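Local structure of CBIX (Paracoccus pantotrophus, 4CCS) at residues H10-P13 against P18-R21; P179-Q184 against V188-P193. The protein probably inserts ferrous iron into sirohydrochlorin, the terminal step of siroheme biosynthesis in denitrifying bacteria. One frame throughout, in Å; residues are numbered along the deposited sequence.

Contact 1 of 2, residues H10-P13 against P18-R21; sequences HGQP and PQQR. With EDO (1,2-ethanediol), chain D.
The side-chain amide of Gln-19 lies against the backbone of Gln-12 and grips it by two hydrogen bonds. Its OE1 accepts from Gln-12 N at 2.9 Å, with the donor tilted 15° from the plane of the Gln-19 side-chain carbonyl. Its NE2 gives a straighter bond to Gln-12 O at 3.0 Å. That oxygen lies in the Gln-19 amide plane, but NE2 sits above the Gln-12 carbonyl plane. The Gln-19 side chain is extended beyond CG (chi2 179°), which carries the amide to the loop. One water donates to both His-10 O and Gln-19 OE1. With Gln-19 cut back to an alanine, Gln-12 N and O would probably lose both mates, the water one acceptor, and the loop would be freer to move. Just before Gln-12, O2 of an ethanediol, probably from crystallisation, bonds His-10 ND1 at the ring edge, 2.8 Å away, and Gly-11 N. The Gln-12 side chain bends back to Gly-11 O through NE2, while its OE1 is hydrogen-bonded to Thr-189 OG1. The contact ties the loop at the C-terminal end of strand 4-9, in a parallel alpha/beta half, to the first turns of helix 16-30; helix 184-189 packs against Gln-12 and Gln-19.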
loop_
_atom_site.group_PDB
_atom_site.type_symbol
_atom_site.label_atom_id
_atom_site.label_comp_id
_atom_site.label_asym_id
_atom_site.label_seq_id
_atom_site.Cartn_x
_atom_site.Cartn_y
_atom_site.Cartn_z
ATOM N N HIS A 10 1.416 -3.991 8.874
ATOM C CA HIS A 10 1.478 -3.197 10.103
ATOM C C HIS A 10 0.202 -3.504 10.881
ATOM O O HIS A 10 -0.852 -3.687 10.277
ATOM C CB HIS A 10 1.455 -1.687 9.791
ATOM C CG HIS A 10 2.808 -1.072 9.699
ATOM N ND1 HIS A 10 3.757 -1.262 10.684
ATOM C CD2 HIS A 10 3.327 -0.281 8.735
ATOM C CE1 HIS A 10 4.831 -0.605 10.274
ATOM N NE2 HIS A 10 4.612 0.006 9.111
ATOM N N GLY A 11 0.267 -3.552 12.211
ATOM C CA GLY A 11 -0.993 -3.788 12.918
ATOM C C GLY A 11 -1.784 -2.478 13.030
ATOM O O GLY A 11 -1.229 -1.388 12.841
ATOM N N GLN A 12 -3.078 -2.591 13.322
ATOM C CA GLN A 12 -3.951 -1.435 13.537
ATOM C C GLN A 12 -4.744 -1.696 14.824
ATOM O O GLN A 12 -4.819 -2.860 15.229
ATOM C CB GLN A 12 -4.899 -1.229 12.334
ATOM C CG GLN A 12 -4.176 -0.718 11.075
ATOM C CD GLN A 12 -3.735 0.717 11.221
ATOM O OE1 GLN A 12 -4.537 1.636 11.121
ATOM N NE2 GLN A 12 -2.478 0.948 11.569
ATOM N N PRO A 13 -5.371 -0.658 15.441
ATOM C CA PRO A 13 -6.178 -0.892 16.657
ATOM C C PRO A 13 -7.377 -1.802 16.371
ATOM O O PRO A 13 -7.796 -1.950 15.217
ATOM C CB PRO A 13 -6.630 0.517 17.063
ATOM C CG PRO A 13 -5.595 1.419 16.479
ATOM C CD PRO A 13 -5.239 0.792 15.169
ATOM N N PRO A 18 -9.675 -10.289 12.495
ATOM C CA PRO A 18 -10.023 -9.992 11.089
ATOM C C PRO A 18 -8.821 -9.431 10.299
ATOM O O PRO A 18 -8.705 -9.681 9.101
ATOM C CB PRO A 18 -11.189 -9.010 11.189
ATOM C CG PRO A 18 -11.172 -8.491 12.587
ATOM C CD PRO A 18 -10.576 -9.578 13.429
ATOM N N GLN A 19 -7.877 -8.772 10.991
ATOM C CA GLN A 19 -6.671 -8.233 10.352
ATOM C C GLN A 19 -5.785 -9.398 9.886
ATOM O O GLN A 19 -5.259 -9.364 8.773
ATOM C CB GLN A 19 -5.899 -7.330 11.323
ATOM C CG GLN A 19 -6.609 -5.986 11.577
ATOM C CD GLN A 19 -5.853 -5.136 12.557
ATOM O OE1 GLN A 19 -4.710 -4.761 12.331
ATOM N NE2 GLN A 19 -6.488 -4.757 13.659
ATOM N N GLN A 20 -5.666 -10.438 10.722
ATOM C CA GLN A 20 -4.893 -11.650 10.401
ATOM C C GLN A 20 -5.529 -12.410 9.237
ATOM O O GLN A 20 -4.804 -12.804 8.318
ATOM C CB GLN A 20 -4.746 -12.548 11.643
ATOM C CG GLN A 20 -3.951 -13.857 11.412
ATOM C CD GLN A 20 -2.498 -13.649 11.037
ATOM O OE1 GLN A 20 -1.880 -12.637 11.369
ATOM N NE2 GLN A 20 -1.870 -14.660 10.447
ATOM N N ARG A 21 -6.873 -12.584 9.260
ATOM C CA ARG A 21 -7.617 -13.267 8.184
ATOM C C ARG A 21 -7.405 -12.561 6.828
ATOM O O ARG A 21 -7.252 -13.244 5.819
ATOM C CB ARG A 21 -9.127 -13.331 8.500
ATOM C CG ARG A 21 -9.500 -14.538 9.362
ATOM C CD ARG A 21 -11.006 -14.708 9.523
ATOM N NE ARG A 21 -11.590 -13.643 10.342
ATOM C CZ ARG A 21 -11.700 -13.688 11.667
ATOM N NH1 ARG A 21 -11.288 -14.755 12.338
ATOM N NH2 ARG A 21 -12.233 -12.671 12.327
HETATM C C1 EDO D . 1.679 -1.867 14.927
HETATM O O1 EDO D . 1.303 -3.231 15.125
HETATM C C2 EDO D . 3.014 -1.814 14.195
HETATM O O2 EDO D . 2.897 -2.543 12.980
HETATM O O HOH W 1 -3.221 -5.359 10.080
#

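Contact 2 of 2, residues P179-Q184 against V188-P193; sequences PLFATQ and VTDDLP
Phe-181 points its ring edge at the carboxylate of Asp-190. OD2 lies in the ring plane, 3.2 Å from CE2 and 3.3 Å from CZ, where the slightly positive rim of the ring faces the oxygen. The ring and carboxylate planes stand 83° apart. OD2 is also hydrogen-bonded to His-127 ND1, a second partner that probably helps to fix the carboxylate. The tightly packed part continues from Phe-181 to Leu-192. CD1 of Leu-192 comes within 3.8 Å of Phe-181 CE1, and the two side chains run past each other in opposite directions. The other methyl, CD2, reaches the proline ring of Pro-179, at 3.7 Å from CB. Leu-192 therefore divides its two branches between two buried residues. The His-187 ring adds an edge-to-face contact with Phe-181.

The looser, solvent-facing side is at Gln-184 and Val-188, where Val-188 is exposed. Here the one hydrogen bond between the segments is a backbone bond: Val-188 N donates to Gln-184 O at 2.9 Å and 174°. This is the i to i+4 bond of an alpha-helix. Gln-184 CG is anti to the backbone N (chi1 -176°), and the bend at chi2 brings OE1 to 3.6 Å from Val-188 CG2, a van der Waals contact. OE1 has its hydrogen bond from His-187 ND1. Thr-183 caps the start of this helix.

Both segments belong to the CbiX family region, of the chelatase clan. The contact joins the end of strand 175-179 and its following loop, where Leu-180 centres an inverse gamma turn, to helix 184-189 and the start of helix 192-199. Backbone bonds from Pro-179 to Val-209 and from Leu-180 to Ala-125 hold the first segment in place. Leu-192 also packs on Ala-125 of strand 121-126.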
loop_
_atom_site.group_PDB
_atom_site.type_symbol
_atom_site.label_atom_id
_atom_site.label_comp_id
_atom_site.label_asym_id
_atom_site.label_seq_id
_atom_site.Cartn_x
_atom_site.Cartn_y
_atom_site.Cartn_z
ATOM N N PRO A 179 -6.736 5.972 -3.137
ATOM C CA PRO A 179 -6.107 5.869 -1.808
ATOM C C PRO A 179 -4.883 4.967 -1.908
ATOM O O PRO A 179 -4.992 3.780 -2.238
ATOM C CB PRO A 179 -7.198 5.240 -0.927
ATOM C CG PRO A 179 -8.483 5.526 -1.645
ATOM C CD PRO A 179 -8.106 5.424 -3.109
ATOM N N LEU A 180 -3.710 5.543 -1.636
ATOM C CA LEU A 180 -2.462 4.819 -1.711
ATOM C C LEU A 180 -2.188 4.157 -0.362
ATOM O O LEU A 180 -1.370 4.634 0.421
ATOM C CB LEU A 180 -1.348 5.776 -2.187
ATOM C CG LEU A 180 -0.078 5.128 -2.713
ATOM C CD1 LEU A 180 -0.304 4.578 -4.116
ATOM C CD2 LEU A 180 1.069 6.149 -2.712
ATOM N N PHE A 181 -2.950 3.067 -0.080
ATOM C CA PHE A 181 -2.878 2.275 1.151
ATOM C C PHE A 181 -2.694 0.791 0.787
ATOM O O PHE A 181 -3.361 0.289 -0.123
ATOM C CB PHE A 181 -4.159 2.459 1.989
ATOM C CG PHE A 181 -4.293 3.825 2.632
ATOM C CD1 PHE A 181 -4.748 4.919 1.898
ATOM C CD2 PHE A 181 -3.929 4.024 3.959
ATOM C CE1 PHE A 181 -4.838 6.190 2.482
ATOM C CE2 PHE A 181 -4.055 5.288 4.556
ATOM C CZ PHE A 181 -4.506 6.359 3.814
ATOM N N ALA A 182 -1.820 0.101 1.529
ATOM C CA ALA A 182 -1.512 -1.311 1.302
ATOM C C ALA A 182 -2.563 -2.259 1.875
ATOM O O ALA A 182 -2.694 -3.373 1.372
ATOM C CB ALA A 182 -0.144 -1.639 1.879
ATOM N N THR A 183 -3.287 -1.846 2.946
ATOM C CA THR A 183 -4.314 -2.701 3.570
ATOM C C THR A 183 -5.581 -1.938 3.839
ATOM O O THR A 183 -5.533 -0.716 4.031
ATOM C CB THR A 183 -3.826 -3.336 4.899
ATOM O OG1 THR A 183 -3.750 -2.343 5.934
ATOM C CG2 THR A 183 -2.502 -4.096 4.764
ATOM N N GLN A 184 -6.711 -2.661 3.892
ATOM C CA GLN A 184 -8.005 -2.064 4.219
ATOM C C GLN A 184 -8.000 -1.529 5.662
ATOM O O GLN A 184 -8.516 -0.438 5.885
ATOM C CB GLN A 184 -9.178 -3.051 3.981
ATOM C CG GLN A 184 -10.579 -2.432 4.226
ATOM C CD GLN A 184 -10.984 -1.429 3.154
ATOM O OE1 GLN A 184 -10.597 -0.258 3.172
ATOM N NE2 GLN A 184 -11.784 -1.856 2.186
ATOM N N VAL A 188 -9.131 2.294 6.437
ATOM C CA VAL A 188 -10.323 2.598 7.260
ATOM C C VAL A 188 -9.966 3.499 8.453
ATOM O O VAL A 188 -10.673 4.478 8.699
ATOM C CB VAL A 188 -11.076 1.290 7.668
ATOM C CG1 VAL A 188 -12.154 1.551 8.727
ATOM C CG2 VAL A 188 -11.697 0.617 6.438
ATOM N N THR A 189 -8.836 3.219 9.138
ATOM C CA THR A 189 -8.355 4.037 10.282
ATOM C C THR A 189 -8.265 5.542 9.947
ATOM O O THR A 189 -8.651 6.381 10.769
ATOM C CB THR A 189 -7.015 3.494 10.783
ATOM O OG1 THR A 189 -7.214 2.165 11.266
ATOM C CG2 THR A 189 -6.357 4.368 11.873
ATOM N N ASP A 190 -7.780 5.875 8.745
ATOM C CA ASP A 190 -7.586 7.263 8.332
ATOM C C ASP A 190 -8.865 8.016 7.975
ATOM O O ASP A 190 -8.826 9.252 7.875
ATOM C CB ASP A 190 -6.566 7.342 7.200
ATOM C CG ASP A 190 -5.127 7.295 7.686
ATOM O OD1 ASP A 190 -4.908 7.078 8.907
ATOM O OD2 ASP A 190 -4.232 7.468 6.863
ATOM N N ASP A 191 -10.001 7.301 7.831
ATOM C CA ASP A 191 -11.312 7.896 7.551
ATOM C C ASP A 191 -11.284 8.945 6.418
ATOM O O ASP A 191 -11.663 10.110 6.609
ATOM C CB ASP A 191 -11.930 8.468 8.846
ATOM C CG ASP A 191 -13.431 8.709 8.807
ATOM O OD1 ASP A 191 -14.059 8.411 7.766
ATOM O OD2 ASP A 191 -13.969 9.239 9.805
ATOM N N LEU A 192 -10.820 8.515 5.235
ATOM C CA LEU A 192 -10.791 9.351 4.030
ATOM C C LEU A 192 -12.179 9.897 3.665
ATOM O O LEU A 192 -12.240 11.055 3.242
ATOM C CB LEU A 192 -10.214 8.575 2.829
ATOM C CG LEU A 192 -8.728 8.727 2.553
ATOM C CD1 LEU A 192 -7.896 8.156 3.680
ATOM C CD2 LEU A 192 -8.367 8.020 1.259
ATOM N N PRO A 193 -13.297 9.116 3.852
ATOM C CA PRO A 193 -14.610 9.691 3.520
ATOM C C PRO A 193 -14.925 10.984 4.266
ATOM O O PRO A 193 -15.419 11.907 3.634
ATOM C CB PRO A 193 -15.581 8.562 3.843
ATOM C CG PRO A 193 -14.799 7.346 3.533
ATOM C CD PRO A 193 -13.425 7.651 4.046
#

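From the N terminus, strand 4-9 leads into contact 1, which closes the short loop before helix 16-30. The chain then completes the first four-stranded parallel sheet and crosses to the second. There strand 175-179 leads into contact 2, which folds the strand end and loop back on the end of helix 184-189 and the start of helix 192-199. The two contacts follow in series, neither nested nor crossed, with centres about 13 Å apart. Each follows a strand of a different parallel sheet. They meet where Gln-12 OE1 lies 2.7 Å from Thr-189 OG1, a probable hydrogen bond. Through it the loop of contact 1 meets helix 184-189 of the second half.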